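Local atomic coordinates of m3DLH protein (Halieaceae bacterium, PDB entry 7JKA), a protein that probably hydrolyses lactone or ester bonds as a member of the dienelactone hydrolase family, perhaps with some activity toward phosphotriesters. Residues Val45-Glu50 / Ile129-Gly134; Thr153-Leu158 / Ser214-Ala219. One frame throughout, in Å; residues are numbered along the deposited sequence. Where two conformers were deposited one is given.

Contact 1 of 2, residues Val45-Glu50 / Ile129-Gly134; sequences VVVFPE and IGFCFG
Ile129 sits between Val46 and Phe48 of the neighbouring parallel strand, taking one backbone bond and giving one, in the central sheet of an alpha/beta-hydrolase fold. Just beyond it, strand 126-131 turns abruptly into helix 133-143 through Gly130, Cys132 and Gly134, a pattern consistent with a nucleophile elbow. Ile129 N donates to Val46 O at 2.9 Å, Ile129 O accepts from Phe48 N at 2.8 Å, and Phe131 N closes on Phe48 O over a longer 3.2 Å. Packing is tightest where the turn meets the strand end: Gly134 CA comes within 3.0 Å of Pro49 O, and a CB there would strike both that oxygen and Phe48 O. At Gly130, too, a CB would run into Gly134 O. Cys132, at the N-cap of the helix, has phi 54° and psi -126°, the strained backbone expected of such an elbow. At the strand end that comes earlier in the chain, the side-chain packing is looser and apolar: Val45 CG1 reaches Ile129 CG2 at 4.1 Å, and Val47 lies alongside Ile129, with Leu65 and Phe246 closing around them. Glu50 leans over the elbow, its CG 4.0 Å from Phe131 CB. Its OE2 is hydrogen-bonded to Ser214 OG and also faces the Cys132 side chain, modelled in two conformers, where the very short separation is doubtful. With an alanine here, the Ser214 hydroxyl would probably lose its carboxylate mate and a gap would open beside Phe131 CB. On the Val47 side chain, a chi1 of -179° puts CG1 opposite the backbone N and against the edge of the Phe131 ring, 4.0 Å from CE1.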
# COMPACT_ATOMS: atom_id res chain seq x y z
N VAL A 45 5.22 7.98 4.22
CA VAL A 45 4.39 6.82 3.91
C VAL A 45 4.20 6.76 2.40
O VAL A 45 3.72 7.74 1.81
CB VAL A 45 3.03 6.86 4.64
CG1 VAL A 45 2.22 5.57 4.34
CG2 VAL A 45 3.19 7.08 6.14
N VAL A 46 4.59 5.65 1.78
CA VAL A 46 4.19 5.39 0.40
C VAL A 46 2.79 4.82 0.42
O VAL A 46 2.46 3.94 1.23
CB VAL A 46 5.14 4.43 -0.31
CG1 VAL A 46 4.68 4.24 -1.78
CG2 VAL A 46 6.54 4.93 -0.26
N VAL A 47 1.95 5.31 -0.48
CA VAL A 47 0.58 4.84 -0.61
C VAL A 47 0.43 4.19 -1.99
O VAL A 47 0.44 4.89 -3.01
CB VAL A 47 -0.44 5.97 -0.44
CG1 VAL A 47 -1.87 5.46 -0.54
CG2 VAL A 47 -0.22 6.74 0.92
N PHE A 48 0.26 2.87 -2.02
CA PHE A 48 0.03 2.20 -3.29
C PHE A 48 -1.46 2.05 -3.52
O PHE A 48 -2.18 1.55 -2.64
CB PHE A 48 0.72 0.85 -3.32
CG PHE A 48 2.22 0.94 -3.33
CD1 PHE A 48 2.89 1.38 -4.47
CD2 PHE A 48 2.96 0.63 -2.19
CE1 PHE A 48 4.28 1.48 -4.47
CE2 PHE A 48 4.35 0.74 -2.18
CZ PHE A 48 5.01 1.17 -3.31
N PRO A 49 -1.95 2.47 -4.67
CA PRO A 49 -3.39 2.46 -4.94
C PRO A 49 -3.88 1.07 -5.34
O PRO A 49 -3.11 0.14 -5.54
CB PRO A 49 -3.50 3.42 -6.13
CG PRO A 49 -2.22 3.09 -6.93
CD PRO A 49 -1.17 2.96 -5.84
N GLU A 50 -5.20 0.95 -5.48
CA GLU A 50 -5.77 -0.20 -6.16
C GLU A 50 -5.20 -0.33 -7.58
O GLU A 50 -4.58 0.62 -8.07
CB GLU A 50 -7.30 -0.09 -6.20
CG GLU A 50 -7.94 -0.27 -4.82
CD GLU A 50 -9.43 -0.53 -4.94
OE1 GLU A 50 -10.12 0.21 -5.66
OE2 GLU A 50 -9.93 -1.50 -4.33
N ILE A 129 1.76 1.61 2.72
CA ILE A 129 0.43 1.03 2.77
C ILE A 129 -0.06 0.81 1.35
O ILE A 129 0.46 1.37 0.38
CB ILE A 129 -0.57 1.91 3.55
CG1 ILE A 129 -0.97 3.19 2.79
CG2 ILE A 129 -0.03 2.23 4.94
CD1 ILE A 129 -2.15 3.94 3.49
N GLY A 130 -1.08 -0.03 1.23
CA GLY A 130 -1.64 -0.28 -0.08
C GLY A 130 -3.02 -0.87 0.02
O GLY A 130 -3.36 -1.54 1.01
N PHE A 131 -3.80 -0.63 -1.02
CA PHE A 131 -5.19 -1.03 -1.11
C PHE A 131 -5.30 -2.02 -2.25
O PHE A 131 -4.83 -1.74 -3.35
CB PHE A 131 -6.07 0.21 -1.35
CG PHE A 131 -5.94 1.21 -0.26
CD1 PHE A 131 -4.90 2.12 -0.25
CD2 PHE A 131 -6.80 1.14 0.83
CE1 PHE A 131 -4.75 3.02 0.81
CE2 PHE A 131 -6.68 2.03 1.90
CZ PHE A 131 -5.63 2.96 1.89
N CYS A 132 -5.89 -3.18 -2.00
CA CYS A 132 -6.04 -4.25 -3.02
C CYS A 132 -4.68 -4.56 -3.60
O CYS A 132 -3.74 -4.84 -2.84
CB CYS A 132 -7.04 -3.86 -4.06
SG CYS A 132 -8.51 -3.62 -3.35
N PHE A 133 -4.53 -4.52 -4.93
CA PHE A 133 -3.24 -4.83 -5.54
C PHE A 133 -2.13 -3.92 -5.02
O PHE A 133 -0.98 -4.35 -4.94
CB PHE A 133 -3.35 -4.70 -7.06
CG PHE A 133 -2.08 -5.04 -7.79
CD1 PHE A 133 -1.70 -6.36 -8.00
CD2 PHE A 133 -1.27 -4.03 -8.28
CE1 PHE A 133 -0.51 -6.67 -8.68
CE2 PHE A 133 -0.09 -4.33 -8.98
CZ PHE A 133 0.28 -5.65 -9.17
N GLY A 134 -2.47 -2.68 -4.62
CA GLY A 134 -1.49 -1.82 -3.95
C GLY A 134 -0.97 -2.39 -2.65
O GLY A 134 0.21 -2.19 -2.30

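Contact 2 of 2, residues Thr153-Leu158 / Ser214-Ala219; sequences TFHAGL and SFTDPA
Thr216 OG1 is held by two imidazoles: His155 NE2 lies 2.8 Å from it across the contact, on a nearly straight line of 172°, and His57 NE2 bonds it from elsewhere in the chain. The threonine hydroxyl meets the His155 ring at its edge, while the methyl CG2 also packs against Phe154, 4.1 Å from its CB. The His155 ring meets backbone on one face and an aromatic ring at its edge. Over that face sits Ser214 CA, 3.5 Å from the centroid and almost on the ring normal, a CH-pi contact, and Phe215 N lies over the rim of this same face. From another direction the imidazole thrusts its CD2 edge at the middle of the Phe215 ring, a T-shaped pair with centroids 4.7 Å apart and planes at 78°. His155 CG stands between its backbone N and carbonyl carbon (chi1 46°), which carries the ring out to the loop. In this alpha/beta-hydrolase fold, residues 153-158 form the end of strand 150-154 and the loop beyond it, and residues 214-219 belong to the loop after strand 203-208, the part of the fold that usually supplies the triad histidine; His213, just ahead of Ser214, stacks edge-to-face on His155. Phe215 CE2 presses on His155 CB at 3.6 Å, and its ring also touches Thr234 and Ser238 of helix 232-250. The loop is shaped by a type I turn, Asp217 N bonding to Ser214 O at 3.1 Å. Asp217, the last residue of that turn, also opens an Asx turn, in which Ala219 N approaches Asp217 OD1 from above the carboxylate plane, 3.1 Å away.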
# COMPACT_ATOMS: atom_id res chain seq x y z
N THR A 153 -1.62 -3.44 4.87
CA THR A 153 -2.41 -3.70 3.67
C THR A 153 -3.90 -3.66 3.99
O THR A 153 -4.34 -4.01 5.09
CB THR A 153 -2.07 -5.06 3.03
OG1 THR A 153 -2.51 -6.15 3.87
CG2 THR A 153 -0.58 -5.17 2.86
N PHE A 154 -4.68 -3.21 3.01
CA PHE A 154 -6.13 -3.15 3.15
C PHE A 154 -6.75 -3.94 2.01
O PHE A 154 -6.51 -3.62 0.84
CB PHE A 154 -6.64 -1.70 3.12
CG PHE A 154 -6.08 -0.83 4.21
CD1 PHE A 154 -4.91 -0.09 4.01
CD2 PHE A 154 -6.75 -0.70 5.42
CE1 PHE A 154 -4.40 0.73 4.99
CE2 PHE A 154 -6.25 0.12 6.43
CZ PHE A 154 -5.06 0.84 6.21
N HIS A 155 -7.54 -4.95 2.35
CA HIS A 155 -8.21 -5.84 1.39
C HIS A 155 -7.31 -6.18 0.20
O HIS A 155 -7.69 -6.02 -0.97
CB HIS A 155 -9.57 -5.27 0.92
CG HIS A 155 -9.57 -3.81 0.55
ND1 HIS A 155 -9.24 -3.35 -0.71
CD2 HIS A 155 -9.92 -2.71 1.27
CE1 HIS A 155 -9.34 -2.04 -0.74
NE2 HIS A 155 -9.74 -1.62 0.45
N ALA A 156 -6.12 -6.70 0.52
CA ALA A 156 -5.10 -7.01 -0.48
C ALA A 156 -5.10 -8.48 -0.86
O ALA A 156 -5.14 -9.36 -0.01
CB ALA A 156 -3.71 -6.65 0.04
N GLY A 157 -4.97 -8.74 -2.17
CA GLY A 157 -4.60 -10.07 -2.60
C GLY A 157 -3.23 -10.43 -2.09
O GLY A 157 -2.37 -9.57 -1.85
N LEU A 158 -3.01 -11.72 -1.88
CA LEU A 158 -1.77 -12.23 -1.33
C LEU A 158 -1.21 -13.28 -2.26
O LEU A 158 -1.95 -14.03 -2.91
CB LEU A 158 -2.01 -12.84 0.06
CG LEU A 158 -2.60 -11.82 1.05
CD1 LEU A 158 -3.14 -12.57 2.27
CD2 LEU A 158 -1.57 -10.77 1.45
N SER A 214 -12.46 -4.33 -1.25
CA SER A 214 -12.61 -2.90 -1.49
C SER A 214 -13.39 -2.20 -0.38
O SER A 214 -14.08 -1.21 -0.63
CB SER A 214 -13.25 -2.64 -2.85
OG SER A 214 -12.40 -3.17 -3.86
N PHE A 215 -13.26 -2.70 0.85
CA PHE A 215 -14.10 -2.17 1.92
C PHE A 215 -13.75 -0.73 2.29
O PHE A 215 -14.55 -0.09 2.98
CB PHE A 215 -14.04 -3.08 3.16
CG PHE A 215 -12.67 -3.25 3.75
CD1 PHE A 215 -12.06 -2.22 4.48
CD2 PHE A 215 -12.04 -4.48 3.68
CE1 PHE A 215 -10.81 -2.44 5.08
CE2 PHE A 215 -10.79 -4.70 4.25
CZ PHE A 215 -10.16 -3.68 4.95
N THR A 216 -12.61 -0.19 1.84
CA THR A 216 -12.27 1.20 2.14
C THR A 216 -12.81 2.19 1.11
O THR A 216 -12.65 3.40 1.31
CB THR A 216 -10.76 1.39 2.22
OG1 THR A 216 -10.19 1.10 0.92
CG2 THR A 216 -10.12 0.50 3.26
N ASP A 217 -13.45 1.73 0.04
CA ASP A 217 -13.81 2.63 -1.05
C ASP A 217 -15.31 2.84 -1.09
O ASP A 217 -16.05 1.91 -1.45
CB ASP A 217 -13.33 2.08 -2.39
CG ASP A 217 -13.49 3.08 -3.52
OD1 ASP A 217 -13.80 4.27 -3.24
OD2 ASP A 217 -13.33 2.69 -4.70
N PRO A 218 -15.81 4.05 -0.75
CA PRO A 218 -17.25 4.34 -0.89
C PRO A 218 -17.77 4.10 -2.29
O PRO A 218 -18.97 3.88 -2.49
CB PRO A 218 -17.34 5.82 -0.50
CG PRO A 218 -16.19 6.05 0.41
CD PRO A 218 -15.08 5.17 -0.12
N ALA A 219 -16.88 4.15 -3.29
CA ALA A 219 -17.24 3.94 -4.68
C ALA A 219 -17.20 2.47 -5.10
O ALA A 219 -17.37 2.17 -6.28
CB ALA A 219 -16.32 4.77 -5.59

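How the contacts relate
Contact 1 and contact 2 lie about 9 Å apart, centre to centre, and meet along neighbouring parallel strands 126-131 and 150-154. Two probable backbone bonds join them: Phe154 N to Gly130 O at 2.9 Å, and Cys132 N to Phe154 O, also at 2.9 Å. The rings of Phe131 and Phe154 stack across the seam, while Phe131 CD2 comes within 3.4 Å of Thr216 OG1. At the C-terminal ends of the strands, the side chains of Cys132 and His155 meet each other and His213, with the bonded pair Glu50 and Ser214 alongside. This cluster probably marks the active site: contact 1 would supply the elbow that presents Cys132, and contact 2 would bring His155 up beside it.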